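Local structure of xylanase and alpha-amylase inhibitor protein (Scadoxus multiflorus, 3MU7) at residues A[1-6]-A[266-271]; A[7-12]-A[28-33]; A[84-89]-A[130-135]; A[35-40]-A[78-83]. The protein probably inhibits xylanases and alpha-amylases and is built on the TIM-barrel fold of glycosyl hydrolase family 18. All blocks are in the same frame, centred on the assembly; numbering follows the deposited sequence.

How the contacts relate
Contact 1 brings the two ends of the chain together, and the other three fall between its segments. It shares strand 5-9 with contact 2, whose centre is about 16 Å away, and the two touch through Ile-5 and Ala-28. Contact 2 pairs strand 5-9 with strand 29-37; the latter runs on into contact 4, centred about 19 Å away. Contact 4 closes before contact 3 opens, yet their centres lie about 12 Å apart, joined by Leu-83 with Gln-132 and Gly-40 with Asp-88. Contacts 1 and 3, about 37 Å apart between centres, lie on opposite sides of the chain's centre. Together they join the chain ends, two neighbouring strands and the helix-start loops of one barrel.

Contact 1. Residues A[1-6]-A[266-271]; sequences GSLDIA and NKILGK
Ile-5 and Leu-269 reach toward each other tip to tip, with Ile-5 CD1 lying 4.0 Å from both Leu-269 CG and Leu-269 CD1. The extended end of Ile-5 makes this possible: chi2 of -180° carries CD1 straight out from the strand toward the helix. Nearer the N-terminus, Leu-269 CD2 comes within 4.1 Å of Leu-3 CB and 4.0 Å of Leu-3 O, one methyl thus touching both side chain and backbone. Ile-268 adds its CG2 branch, which approaches Ile-5 CD1 at 4.3 Å. The side chains meet through apolar groups alone, Leu-3 O being the one polar atom touched. The strand is the first of the TIM barrel and helix 264-269 is the last helix of the chain, so these residues pack the two ends of the fold together. An alanine in place of Leu-269 is likely to leave a gap beside Ile-5 CD1 and Leu-3 CB, taking away much of the apolar cover between helix and strand. At the helix end the bonds are polar. Lys-271 N donates to Asn-266 O at 2.9 Å as the chain leaves the helix through Gly-270, which has a positive phi, while Lys-271 NZ and Asn-266 OD1 are both bonded to Asn-26.

Contact 2. Residues A[7-12]-A[28-33]; sequences VYWGQS and AYVIIG
The Tyr-8 ring lies against Ile-31, its neighbour on the adjoining strand, and the two side chains cross at a slant. Ile-31 CD1 sits over one face of the ring, 4.0 Å from its centroid and displaced toward the rim, a CH-pi contact, while the CG2 branch of the same residue touches Tyr-8 CE2 at 3.5 Å. Both branches of the isoleucine therefore press on the ring. The Tyr-8 hydroxyl is hydrogen-bonded to Asp-122 and His-124. On the other face of the sheet, Val-7 and Val-30 stand side by side and point the same way, and Val-30 CG1 packs against Trp-9 CB at 3.6 Å. A chi1 of -176° swings the indole of Trp-9 beside its carbonyl carbon and toward Ile-32, whose CG1 lies obliquely 4.3 Å from Trp-9 CE3. The indole NE1 is bonded to Arg-16 O, and the ring stacks on His-51. Between these two layers the backbones are joined by four bonds: Val-7 N to Tyr-29 O, Ile-31 N to Val-7 O, Trp-9 N to Ile-31 O at 2.8 Å, and Gly-33 N to Trp-9 O. Past the last of them, water 1 links Gln-11 NE2 to Gly-33 O. Strands 5-9 and 29-37 pair in parallel and are connected through helix 18-23, the beta-alpha-beta unit that opens the TIM barrel.

Contact 3. Residues A[84-89]-A[130-135]; sequences DSRNDA and PSQYQL. With PEG (di(hydroxyethyl)ether), chain D; PEG (di(hydroxyethyl)ether), chain C.
Leu-135 lays its CD2 methyl over the centre of the Arg-86 guanidinium, 3.6 Å from Arg-86 CZ, where helices 86-101 and 133-144 of the TIM barrel start next to each other. The bend at chi3 of Arg-86 (56°) folds the guanidinium back across this leucine, and the two side chains cross at about a right angle. Ala-89 CB fills the inner side, 3.9 Å from Leu-135 CD2 and 3.7 Å from Gln-132 O. Beside it Gln-132 CG lies 3.4 Å from Asp-84 O and also against Ser-85 O, and a turn at chi2 (-72°) carries the amide over Arg-86 CG. A glycine in place of Gln-132 would probably uncover these two carbonyls and Ala-89 CB, and cost the water between Arg-86 NH1 and Gln-132 OE1 one partner. On the looser outer side two waters lie between Asp-84 OD1 and Ser-131 OG, each binding one well and the other only weakly. Two di(hydroxyethyl)ether molecules, probably from the crystallisation liquor, also sit here, one accepting from the backbone N-H groups of Arg-86 and Asn-87. At the guanidinium edge, Arg-86 NH1 donates to O1 of the other at 3.1 Å and to water 4 at 2.8 Å, and that water donates to Gln-132 OE1 at 2.7 Å.

Contact 4. Residues A[35-40]-A[78-83]; sequences LNTFGG and AGPYSL
Phe-38 O is gripped by two donors, the backbone N of Ser-82 at 3.1 Å and water 6 at 3.0 Å. The amide comes in tilted from the carbonyl plane, and Tyr-81 CA adds a CA-H...O contact to the same oxygen. Water 6 also hydrogen-bonds to Ser-82 OG at 2.6 Å, which ties the serine side chain to the backbone across from it. A second, weak backbone bond runs from Phe-38 N to Pro-80 O, the carbonyl of a residue at the centre of an inverse gamma turn. Beside this single bridge Phe-38 CG (chi1 55°) and Tyr-81 CG (chi1 62°) both stand between backbone N and carbonyl carbon, which lets the side chains run alongside each other. Tyr-81 CB stands over the centre of the Phe-38 ring, a CH-pi contact of 3.6 Å to the centroid. The ring planes are inclined at 36°, and Leu-83 CD1 touches Phe-38 CD1 at 3.9 Å. Asn-36 O lies in the plane of the Tyr-81 ring, at its edge, 3.4 Å from Tyr-81 CD2. The tyrosine hydroxyl is bonded to Gly-76 O and Glu-126 N, and its ring stacks on His-127. On the outer side, the Pro-80 ring leans on Asn-36 O and Thr-37 OG1, while water 5 bridges Asn-36 ND2 and Ala-78 O. Asn-36 and Thr-37 form a classic beta bulge opposite Ala-45. With one sound and one weak direct backbone bond here, the loop is probably held largely by aromatic packing and water bridges.

Contact 1. Residues A[1-6]-A[266-271]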
loop_
_atom_site.group_PDB
_atom_site.type_symbol
_atom_site.label_atom_id
_atom_site.label_comp_id
_atom_site.label_asym_id
_atom_site.label_seq_id
_atom_site.Cartn_x
_atom_site.Cartn_y
_atom_site.Cartn_z
ATOM N N GLY A 1 -6.079 -13.646 -15.810
ATOM C CA GLY A 1 -4.715 -14.160 -15.650
ATOM C C GLY A 1 -3.679 -13.197 -16.202
ATOM O O GLY A 1 -2.636 -13.612 -16.694
ATOM N N SER A 2 -3.976 -11.868 -16.092
ATOM C CA SER A 2 -3.091 -10.813 -16.626
ATOM C C SER A 2 -2.719 -9.607 -15.684
ATOM O O SER A 2 -1.625 -9.603 -15.140
ATOM C CB SER A 2 -3.730 -10.317 -17.934
ATOM O OG SER A 2 -3.106 -9.119 -18.376
ATOM N N LEU A 3 -3.604 -8.556 -15.477
ATOM C CA LEU A 3 -3.151 -7.402 -14.627
ATOM C C LEU A 3 -3.675 -7.305 -13.201
ATOM O O LEU A 3 -4.873 -7.206 -12.949
ATOM C CB LEU A 3 -3.449 -6.030 -15.281
ATOM C CG LEU A 3 -2.719 -4.798 -14.679
ATOM C CD1 LEU A 3 -1.287 -4.712 -15.192
ATOM C CD2 LEU A 3 -3.469 -3.507 -15.005
ATOM N N ASP A 4 -2.712 -7.356 -12.260
ATOM C CA ASP A 4 -2.973 -7.199 -10.836
ATOM C C ASP A 4 -2.930 -5.719 -10.486
ATOM O O ASP A 4 -1.986 -5.001 -10.826
ATOM C CB ASP A 4 -1.963 -7.968 -9.981
ATOM C CG ASP A 4 -2.153 -9.473 -10.055
ATOM O OD1 ASP A 4 -3.277 -9.930 -10.340
ATOM O OD2 ASP A 4 -1.171 -10.202 -9.811
ATOM N N ILE A 5 -3.980 -5.284 -9.798
ATOM C CA ILE A 5 -4.112 -3.912 -9.326
ATOM C C ILE A 5 -4.238 -3.905 -7.808
ATOM O O ILE A 5 -5.074 -4.620 -7.239
ATOM C CB ILE A 5 -5.328 -3.185 -9.964
ATOM C CG1 ILE A 5 -5.255 -3.249 -11.494
ATOM C CG2 ILE A 5 -5.438 -1.733 -9.459
ATOM C CD1 ILE A 5 -6.395 -2.565 -12.200
ATOM N N ALA A 6 -3.394 -3.109 -7.161
ATOM C CA ALA A 6 -3.525 -2.811 -5.741
ATOM C C ALA A 6 -4.198 -1.448 -5.613
ATOM O O ALA A 6 -3.918 -0.539 -6.389
ATOM C CB ALA A 6 -2.168 -2.787 -5.077
ATOM N N ASN A 266 -11.416 0.225 -14.425
ATOM C CA ASN A 266 -12.282 -0.336 -15.474
ATOM C C ASN A 266 -11.663 -0.132 -16.859
ATOM O O ASN A 266 -11.612 -1.066 -17.663
ATOM C CB ASN A 266 -13.696 0.260 -15.426
ATOM C CG ASN A 266 -14.582 -0.399 -14.379
ATOM O OD1 ASN A 266 -14.283 -1.485 -13.880
ATOM N ND2 ASN A 266 -15.693 0.256 -14.053
ATOM N N LYS A 267 -11.158 1.074 -17.114
ATOM C CA LYS A 267 -10.539 1.414 -18.399
ATOM C C LYS A 267 -9.225 0.671 -18.635
ATOM O O LYS A 267 -8.956 0.215 -19.751
ATOM C CB LYS A 267 -10.329 2.925 -18.516
ATOM C CG LYS A 267 -11.625 3.718 -18.565
ATOM C CD LYS A 267 -11.357 5.211 -18.542
ATOM C CE LYS A 267 -12.640 5.997 -18.354
ATOM N NZ LYS A 267 -12.359 7.447 -18.173
ATOM N N ILE A 268 -8.410 0.551 -17.587
ATOM C CA ILE A 268 -7.176 -0.240 -17.642
ATOM C C ILE A 268 -7.480 -1.694 -18.019
ATOM O O ILE A 268 -6.783 -2.287 -18.849
ATOM C CB ILE A 268 -6.397 -0.195 -16.284
ATOM C CG1 ILE A 268 -5.772 1.189 -16.053
ATOM C CG2 ILE A 268 -5.329 -1.287 -16.219
ATOM C CD1 ILE A 268 -4.584 1.542 -16.970
ATOM N N LEU A 269 -8.531 -2.247 -17.416
ATOM C CA LEU A 269 -8.877 -3.661 -17.570
ATOM C C LEU A 269 -9.783 -3.965 -18.767
ATOM O O LEU A 269 -9.971 -5.131 -19.117
ATOM C CB LEU A 269 -9.520 -4.189 -16.282
ATOM C CG LEU A 269 -8.650 -4.192 -15.019
ATOM C CD1 LEU A 269 -9.490 -4.513 -13.800
ATOM C CD2 LEU A 269 -7.479 -5.167 -15.148
ATOM N N GLY A 270 -10.341 -2.925 -19.381
ATOM C CA GLY A 270 -11.225 -3.092 -20.536
ATOM C C GLY A 270 -12.644 -3.486 -20.176
ATOM O O GLY A 270 -13.370 -4.043 -21.003
ATOM N N LYS A 271 -13.042 -3.205 -18.938
ATOM C CA LYS A 271 -14.416 -3.431 -18.501
ATOM C C LYS A 271 -15.278 -2.239 -18.902
ATOM O O LYS A 271 -14.782 -1.113 -19.005
ATOM C CB LYS A 271 -14.479 -3.669 -16.989
ATOM C CG LYS A 271 -13.781 -4.946 -16.529
ATOM C CD LYS A 271 -14.006 -5.189 -15.045
ATOM C CE LYS A 271 -13.292 -6.444 -14.577
ATOM N NZ LYS A 271 -13.552 -6.716 -13.132
#

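Contact 2. Residues A[7-12]-A[28-33]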
loop_
_atom_site.group_PDB
_atom_site.type_symbol
_atom_site.label_atom_id
_atom_site.label_comp_id
_atom_site.label_asym_id
_atom_site.label_seq_id
_atom_site.Cartn_x
_atom_site.Cartn_y
_atom_site.Cartn_z
ATOM N N VAL A 7 -5.079 -1.288 -4.637
ATOM C CA VAL A 7 -5.736 -0.004 -4.450
ATOM C C VAL A 7 -5.787 0.358 -2.972
ATOM O O VAL A 7 -6.019 -0.511 -2.124
ATOM C CB VAL A 7 -7.157 0.002 -5.102
ATOM C CG1 VAL A 7 -8.131 -0.901 -4.356
ATOM C CG2 VAL A 7 -7.707 1.422 -5.221
ATOM N N TYR A 8 -5.565 1.630 -2.667
ATOM C CA TYR A 8 -5.775 2.123 -1.314
ATOM C C TYR A 8 -7.251 2.389 -1.070
ATOM O O TYR A 8 -7.950 2.936 -1.928
ATOM C CB TYR A 8 -4.964 3.384 -1.064
ATOM C CG TYR A 8 -3.519 3.106 -0.717
ATOM C CD1 TYR A 8 -2.539 3.048 -1.708
ATOM C CD2 TYR A 8 -3.135 2.885 0.604
ATOM C CE1 TYR A 8 -1.208 2.796 -1.386
ATOM C CE2 TYR A 8 -1.803 2.637 0.937
ATOM C CZ TYR A 8 -0.851 2.587 -0.068
ATOM O OH TYR A 8 0.473 2.353 0.224
ATOM N N TRP A 9 -7.696 2.012 0.121
ATOM C CA TRP A 9 -9.069 2.211 0.571
ATOM C C TRP A 9 -9.014 2.868 1.947
ATOM O O TRP A 9 -8.048 2.670 2.693
ATOM C CB TRP A 9 -9.806 0.864 0.639
ATOM C CG TRP A 9 -11.253 1.011 0.991
ATOM C CD1 TRP A 9 -12.290 1.145 0.120
ATOM C CD2 TRP A 9 -11.817 1.077 2.308
ATOM N NE1 TRP A 9 -13.474 1.281 0.812
ATOM C CE2 TRP A 9 -13.209 1.252 2.153
ATOM C CE3 TRP A 9 -11.288 0.990 3.601
ATOM C CZ2 TRP A 9 -14.078 1.360 3.242
ATOM C CZ3 TRP A 9 -12.154 1.101 4.687
ATOM C CH2 TRP A 9 -13.535 1.277 4.495
ATOM N N GLY A 10 -10.030 3.663 2.281
ATOM C CA GLY A 10 -10.146 4.227 3.621
ATOM C C GLY A 10 -9.997 5.732 3.690
ATOM O O GLY A 10 -10.003 6.298 4.781
ATOM N N GLN A 11 -9.875 6.368 2.524
ATOM C CA GLN A 11 -9.538 7.788 2.404
ATOM C C GLN A 11 -10.717 8.757 2.437
ATOM O O GLN A 11 -10.500 9.964 2.449
ATOM C CB GLN A 11 -8.700 8.026 1.136
ATOM C CG GLN A 11 -7.289 7.434 1.200
ATOM C CD GLN A 11 -7.276 5.906 1.220
ATOM O OE1 GLN A 11 -7.811 5.256 0.318
ATOM N NE2 GLN A 11 -6.643 5.331 2.234
ATOM N N SER A 12 -11.951 8.256 2.464
ATOM C CA SER A 12 -13.102 9.154 2.532
ATOM C C SER A 12 -14.271 8.494 3.219
ATOM O O SER A 12 -14.663 7.385 2.862
ATOM C CB SER A 12 -13.550 9.605 1.140
ATOM O OG SER A 12 -14.636 10.519 1.258
ATOM N N ALA A 28 -6.494 -7.003 -6.887
ATOM C CA ALA A 28 -5.853 -8.145 -6.256
ATOM C C ALA A 28 -5.512 -7.850 -4.791
ATOM O O ALA A 28 -5.449 -8.762 -3.973
ATOM C CB ALA A 28 -4.596 -8.525 -7.027
ATOM N N TYR A 29 -5.268 -6.577 -4.483
ATOM C CA TYR A 29 -4.956 -6.126 -3.129
ATOM C C TYR A 29 -5.791 -4.903 -2.840
ATOM O O TYR A 29 -5.891 -4.001 -3.684
ATOM C CB TYR A 29 -3.513 -5.650 -3.004
ATOM C CG TYR A 29 -2.417 -6.666 -3.107
ATOM C CD1 TYR A 29 -1.906 -7.277 -1.962
ATOM C CD2 TYR A 29 -1.827 -6.962 -4.332
ATOM C CE1 TYR A 29 -0.859 -8.194 -2.035
ATOM C CE2 TYR A 29 -0.777 -7.882 -4.418
ATOM C CZ TYR A 29 -0.303 -8.489 -3.267
ATOM O OH TYR A 29 0.728 -9.397 -3.348
ATOM N N VAL A 30 -6.342 -4.850 -1.631
ATOM C CA VAL A 30 -6.943 -3.630 -1.099
ATOM C C VAL A 30 -6.184 -3.279 0.170
ATOM O O VAL A 30 -6.004 -4.121 1.053
ATOM C CB VAL A 30 -8.459 -3.769 -0.849
ATOM C CG1 VAL A 30 -9.002 -2.502 -0.222
ATOM C CG2 VAL A 30 -9.185 -4.022 -2.150
ATOM N N ILE A 31 -5.702 -2.041 0.220
ATOM C CA ILE A 31 -4.835 -1.599 1.288
ATOM C C ILE A 31 -5.592 -0.576 2.122
ATOM O O ILE A 31 -5.867 0.542 1.671
ATOM C CB ILE A 31 -3.539 -0.959 0.741
ATOM C CG1 ILE A 31 -2.887 -1.838 -0.340
ATOM C CG2 ILE A 31 -2.591 -0.661 1.893
ATOM C CD1 ILE A 31 -1.885 -1.082 -1.213
ATOM N N ILE A 32 -5.951 -0.972 3.339
ATOM C CA ILE A 32 -6.662 -0.078 4.246
ATOM C C ILE A 32 -5.682 0.928 4.846
ATOM O O ILE A 32 -4.715 0.527 5.509
ATOM C CB ILE A 32 -7.351 -0.863 5.383
ATOM C CG1 ILE A 32 -8.362 -1.878 4.836
ATOM C CG2 ILE A 32 -8.022 0.109 6.360
ATOM C CD1 ILE A 32 -8.778 -2.915 5.856
ATOM N N GLY A 33 -5.912 2.218 4.608
ATOM C CA GLY A 33 -5.060 3.255 5.189
ATOM C C GLY A 33 -5.863 4.143 6.119
ATOM O O GLY A 33 -6.989 4.497 5.780
HETATM O O HOH W 1 -6.950 7.086 4.590
#

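Contact 3. Residues A[84-89]-A[130-135]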
loop_
_atom_site.group_PDB
_atom_site.type_symbol
_atom_site.label_atom_id
_atom_site.label_comp_id
_atom_site.label_asym_id
_atom_site.label_seq_id
_atom_site.Cartn_x
_atom_site.Cartn_y
_atom_site.Cartn_z
ATOM N N ASP A 84 11.313 6.387 16.397
ATOM C CA ASP A 84 12.686 6.761 16.727
ATOM C C ASP A 84 13.429 5.771 17.636
ATOM O O ASP A 84 14.644 5.629 17.500
ATOM C CB ASP A 84 12.735 8.176 17.319
ATOM C CG ASP A 84 12.323 9.251 16.321
ATOM O OD1 ASP A 84 12.671 9.140 15.125
ATOM O OD2 ASP A 84 11.658 10.221 16.740
ATOM N N SER A 85 12.732 5.103 18.560
ATOM C CA SER A 85 13.414 4.176 19.482
ATOM C C SER A 85 13.230 2.712 19.095
ATOM O O SER A 85 12.257 2.352 18.430
ATOM C CB SER A 85 12.975 4.386 20.936
ATOM O OG SER A 85 11.731 3.756 21.207
ATOM N N ARG A 86 14.157 1.867 19.533
ATOM C CA ARG A 86 14.038 0.429 19.323
ATOM C C ARG A 86 12.782 -0.112 19.986
ATOM O O ARG A 86 12.097 -0.967 19.423
ATOM C CB ARG A 86 15.270 -0.307 19.844
ATOM C CG ARG A 86 16.524 -0.065 19.019
ATOM C CD ARG A 86 17.716 -0.857 19.549
ATOM N NE ARG A 86 17.446 -2.293 19.618
ATOM C CZ ARG A 86 17.685 -3.158 18.634
ATOM N NH1 ARG A 86 18.204 -2.750 17.484
ATOM N NH2 ARG A 86 17.399 -4.441 18.803
ATOM N N ASN A 87 12.460 0.412 21.166
ATOM C CA ASN A 87 11.244 0.021 21.867
ATOM C C ASN A 87 9.983 0.340 21.059
ATOM O O ASN A 87 9.058 -0.472 21.024
ATOM C CB ASN A 87 11.167 0.641 23.266
ATOM C CG ASN A 87 10.035 0.068 24.083
ATOM O OD1 ASN A 87 10.038 -1.116 24.430
ATOM N ND2 ASN A 87 9.050 0.899 24.381
ATOM N N ASP A 88 9.955 1.504 20.408
ATOM C CA ASP A 88 8.844 1.858 19.512
ATOM C C ASP A 88 8.633 0.792 18.434
ATOM O O ASP A 88 7.492 0.413 18.145
ATOM C CB ASP A 88 9.079 3.214 18.831
ATOM C CG ASP A 88 8.828 4.405 19.749
ATOM O OD1 ASP A 88 8.314 4.241 20.872
ATOM O OD2 ASP A 88 9.147 5.531 19.320
ATOM N N ALA A 89 9.728 0.312 17.843
ATOM C CA ALA A 89 9.654 -0.701 16.797
ATOM C C ALA A 89 9.100 -2.019 17.329
ATOM O O ALA A 89 8.212 -2.612 16.717
ATOM C CB ALA A 89 11.015 -0.906 16.147
ATOM N N PRO A 130 14.905 6.807 8.047
ATOM C CA PRO A 130 14.723 5.354 8.081
ATOM C C PRO A 130 14.470 4.957 9.562
ATOM O O PRO A 130 13.955 3.868 9.834
ATOM C CB PRO A 130 16.091 4.814 7.636
ATOM C CG PRO A 130 17.037 5.920 7.832
ATOM C CD PRO A 130 16.253 7.154 7.551
ATOM N N SER A 131 14.834 5.833 10.518
ATOM C CA SER A 131 14.466 5.681 11.927
ATOM C C SER A 131 14.798 4.238 12.383
ATOM O O SER A 131 15.826 3.722 12.177
ATOM C CB SER A 131 12.885 5.951 12.098
ATOM O OG SER A 131 12.586 7.204 11.484
ATOM N N GLN A 132 13.792 3.630 12.963
ATOM C CA GLN A 132 13.879 2.224 13.370
ATOM C C GLN A 132 12.971 1.316 12.536
ATOM O O GLN A 132 12.589 0.225 12.972
ATOM C CB GLN A 132 13.615 2.054 14.871
ATOM C CG GLN A 132 14.660 2.733 15.760
ATOM C CD GLN A 132 16.016 2.027 15.771
ATOM O OE1 GLN A 132 16.158 0.901 15.304
ATOM N NE2 GLN A 132 17.019 2.692 16.340
ATOM N N TYR A 133 12.639 1.762 11.330
ATOM C CA TYR A 133 11.785 0.960 10.449
ATOM C C TYR A 133 12.424 -0.357 10.002
ATOM O O TYR A 133 11.709 -1.334 9.778
ATOM C CB TYR A 133 11.272 1.780 9.260
ATOM C CG TYR A 133 10.269 2.821 9.694
ATOM C CD1 TYR A 133 10.610 4.167 9.748
ATOM C CD2 TYR A 133 8.981 2.447 10.073
ATOM C CE1 TYR A 133 9.683 5.121 10.175
ATOM C CE2 TYR A 133 8.058 3.384 10.506
ATOM C CZ TYR A 133 8.412 4.712 10.539
ATOM O OH TYR A 133 7.482 5.630 10.961
ATOM N N GLN A 134 13.754 -0.398 9.902
ATOM C CA GLN A 134 14.434 -1.659 9.625
ATOM C C GLN A 134 14.177 -2.675 10.742
ATOM O O GLN A 134 13.857 -3.826 10.465
ATOM C CB GLN A 134 15.934 -1.454 9.383
ATOM C CG GLN A 134 16.716 -2.748 9.141
ATOM C CD GLN A 134 16.405 -3.421 7.813
ATOM O OE1 GLN A 134 15.670 -2.897 6.980
ATOM N NE2 GLN A 134 16.973 -4.595 7.612
ATOM N N LEU A 135 14.308 -2.250 11.996
ATOM C CA LEU A 135 14.006 -3.131 13.122
ATOM C C LEU A 135 12.537 -3.575 13.128
ATOM O O LEU A 135 12.247 -4.737 13.381
ATOM C CB LEU A 135 14.383 -2.478 14.455
ATOM C CG LEU A 135 14.138 -3.301 15.728
ATOM C CD1 LEU A 135 14.878 -4.636 15.718
ATOM C CD2 LEU A 135 14.513 -2.496 16.957
HETATM C C1 PEG D . 15.645 2.274 23.242
HETATM O O1 PEG D . 14.351 1.703 23.007
HETATM C C2 PEG D . 16.554 2.049 22.030
HETATM O O2 PEG D . 16.352 3.018 20.983
HETATM C C1 PEG C . 18.189 -4.206 14.235
HETATM O O1 PEG C . 19.314 -4.321 15.022
HETATM C C2 PEG C . 18.580 -3.656 12.914
HETATM O O2 PEG C . 18.018 -2.434 12.972
HETATM O O HOH W 2 10.422 8.158 12.651
HETATM O O HOH W 3 13.733 10.317 12.469
HETATM O O HOH W 4 18.453 -0.398 16.076
#

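Contact 4. Residues A[35-40]-A[78-83]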
loop_
_atom_site.group_PDB
_atom_site.type_symbol
_atom_site.label_atom_id
_atom_site.label_comp_id
_atom_site.label_asym_id
_atom_site.label_seq_id
_atom_site.Cartn_x
_atom_site.Cartn_y
_atom_site.Cartn_z
ATOM N N LEU A 35 -2.999 3.369 9.787
ATOM C CA LEU A 35 -2.582 3.518 11.177
ATOM C C LEU A 35 -1.577 4.664 11.153
ATOM O O LEU A 35 -0.382 4.460 10.892
ATOM C CB LEU A 35 -1.953 2.233 11.714
ATOM C CG LEU A 35 -1.733 2.237 13.231
ATOM C CD1 LEU A 35 -3.015 1.861 13.962
ATOM C CD2 LEU A 35 -0.604 1.302 13.638
ATOM N N ASN A 36 -2.080 5.875 11.376
ATOM C CA ASN A 36 -1.289 7.084 11.174
ATOM C C ASN A 36 -0.730 7.696 12.453
ATOM O O ASN A 36 -0.112 8.763 12.410
ATOM C CB ASN A 36 -2.117 8.128 10.423
ATOM C CG ASN A 36 -3.121 8.816 11.316
ATOM O OD1 ASN A 36 -3.611 8.236 12.287
ATOM N ND2 ASN A 36 -3.424 10.074 11.002
ATOM N N THR A 37 -0.954 7.016 13.573
ATOM C CA THR A 37 -0.524 7.495 14.878
ATOM C C THR A 37 0.158 6.356 15.609
ATOM O O THR A 37 -0.449 5.313 15.846
ATOM C CB THR A 37 -1.730 7.981 15.700
ATOM O OG1 THR A 37 -2.441 8.972 14.953
ATOM C CG2 THR A 37 -1.284 8.577 17.027
ATOM N N PHE A 38 1.431 6.562 15.929
ATOM C CA PHE A 38 2.212 5.641 16.745
ATOM C C PHE A 38 3.555 6.263 17.068
ATOM O O PHE A 38 3.953 7.237 16.445
ATOM C CB PHE A 38 2.408 4.268 16.067
ATOM C CG PHE A 38 3.006 4.326 14.681
ATOM C CD1 PHE A 38 4.378 4.496 14.491
ATOM C CD2 PHE A 38 2.196 4.177 13.565
ATOM C CE1 PHE A 38 4.927 4.527 13.201
ATOM C CE2 PHE A 38 2.737 4.200 12.278
ATOM C CZ PHE A 38 4.101 4.375 12.097
ATOM N N GLY A 39 4.242 5.676 18.044
ATOM C CA GLY A 39 5.587 6.088 18.408
ATOM C C GLY A 39 5.627 7.308 19.297
ATOM O O GLY A 39 4.648 8.055 19.403
ATOM N N GLY A 40 6.776 7.498 19.941
ATOM C CA GLY A 40 7.026 8.672 20.774
ATOM C C GLY A 40 5.959 8.907 21.827
ATOM O O GLY A 40 5.384 9.998 21.912
ATOM N N ALA A 78 0.485 11.908 5.795
ATOM C CA ALA A 78 0.873 12.728 6.935
ATOM C C ALA A 78 0.288 12.119 8.204
ATOM O O ALA A 78 -0.530 11.202 8.149
ATOM C CB ALA A 78 0.399 14.170 6.748
ATOM N N GLY A 79 0.716 12.619 9.354
ATOM C CA GLY A 79 0.181 12.138 10.612
ATOM C C GLY A 79 1.258 12.092 11.665
ATOM O O GLY A 79 2.448 12.127 11.341
ATOM N N PRO A 80 0.852 12.009 12.940
ATOM C CA PRO A 80 1.790 12.005 14.048
ATOM C C PRO A 80 2.304 10.590 14.273
ATOM O O PRO A 80 1.952 9.929 15.256
ATOM C CB PRO A 80 0.932 12.482 15.219
ATOM C CG PRO A 80 -0.422 11.980 14.905
ATOM C CD PRO A 80 -0.546 11.935 13.407
ATOM N N TYR A 81 3.095 10.112 13.326
ATOM C CA TYR A 81 3.728 8.824 13.484
ATOM C C TYR A 81 5.227 8.981 13.402
ATOM O O TYR A 81 5.740 9.780 12.615
ATOM C CB TYR A 81 3.201 7.803 12.468
ATOM C CG TYR A 81 3.443 8.113 11.007
ATOM C CD1 TYR A 81 4.627 7.722 10.378
ATOM C CD2 TYR A 81 2.469 8.754 10.244
ATOM C CE1 TYR A 81 4.842 7.978 9.032
ATOM C CE2 TYR A 81 2.673 9.022 8.895
ATOM C CZ TYR A 81 3.866 8.627 8.291
ATOM O OH TYR A 81 4.076 8.869 6.952
ATOM N N SER A 82 5.920 8.230 14.243
ATOM C CA SER A 82 7.369 8.204 14.243
ATOM C C SER A 82 7.794 6.912 14.893
ATOM O O SER A 82 7.000 6.244 15.552
ATOM C CB SER A 82 7.942 9.400 15.008
ATOM O OG SER A 82 7.581 9.344 16.368
ATOM N N LEU A 83 9.055 6.563 14.701
ATOM C CA LEU A 83 9.554 5.305 15.176
ATOM C C LEU A 83 11.028 5.460 15.492
ATOM O O LEU A 83 11.880 4.761 14.943
ATOM C CB LEU A 83 9.318 4.237 14.106
ATOM C CG LEU A 83 9.140 2.851 14.706
ATOM C CD1 LEU A 83 7.746 2.665 15.278
ATOM C CD2 LEU A 83 9.454 1.803 13.664
HETATM O O HOH W 5 -2.959 11.710 8.787
HETATM O O HOH W 6 5.075 9.975 16.849
#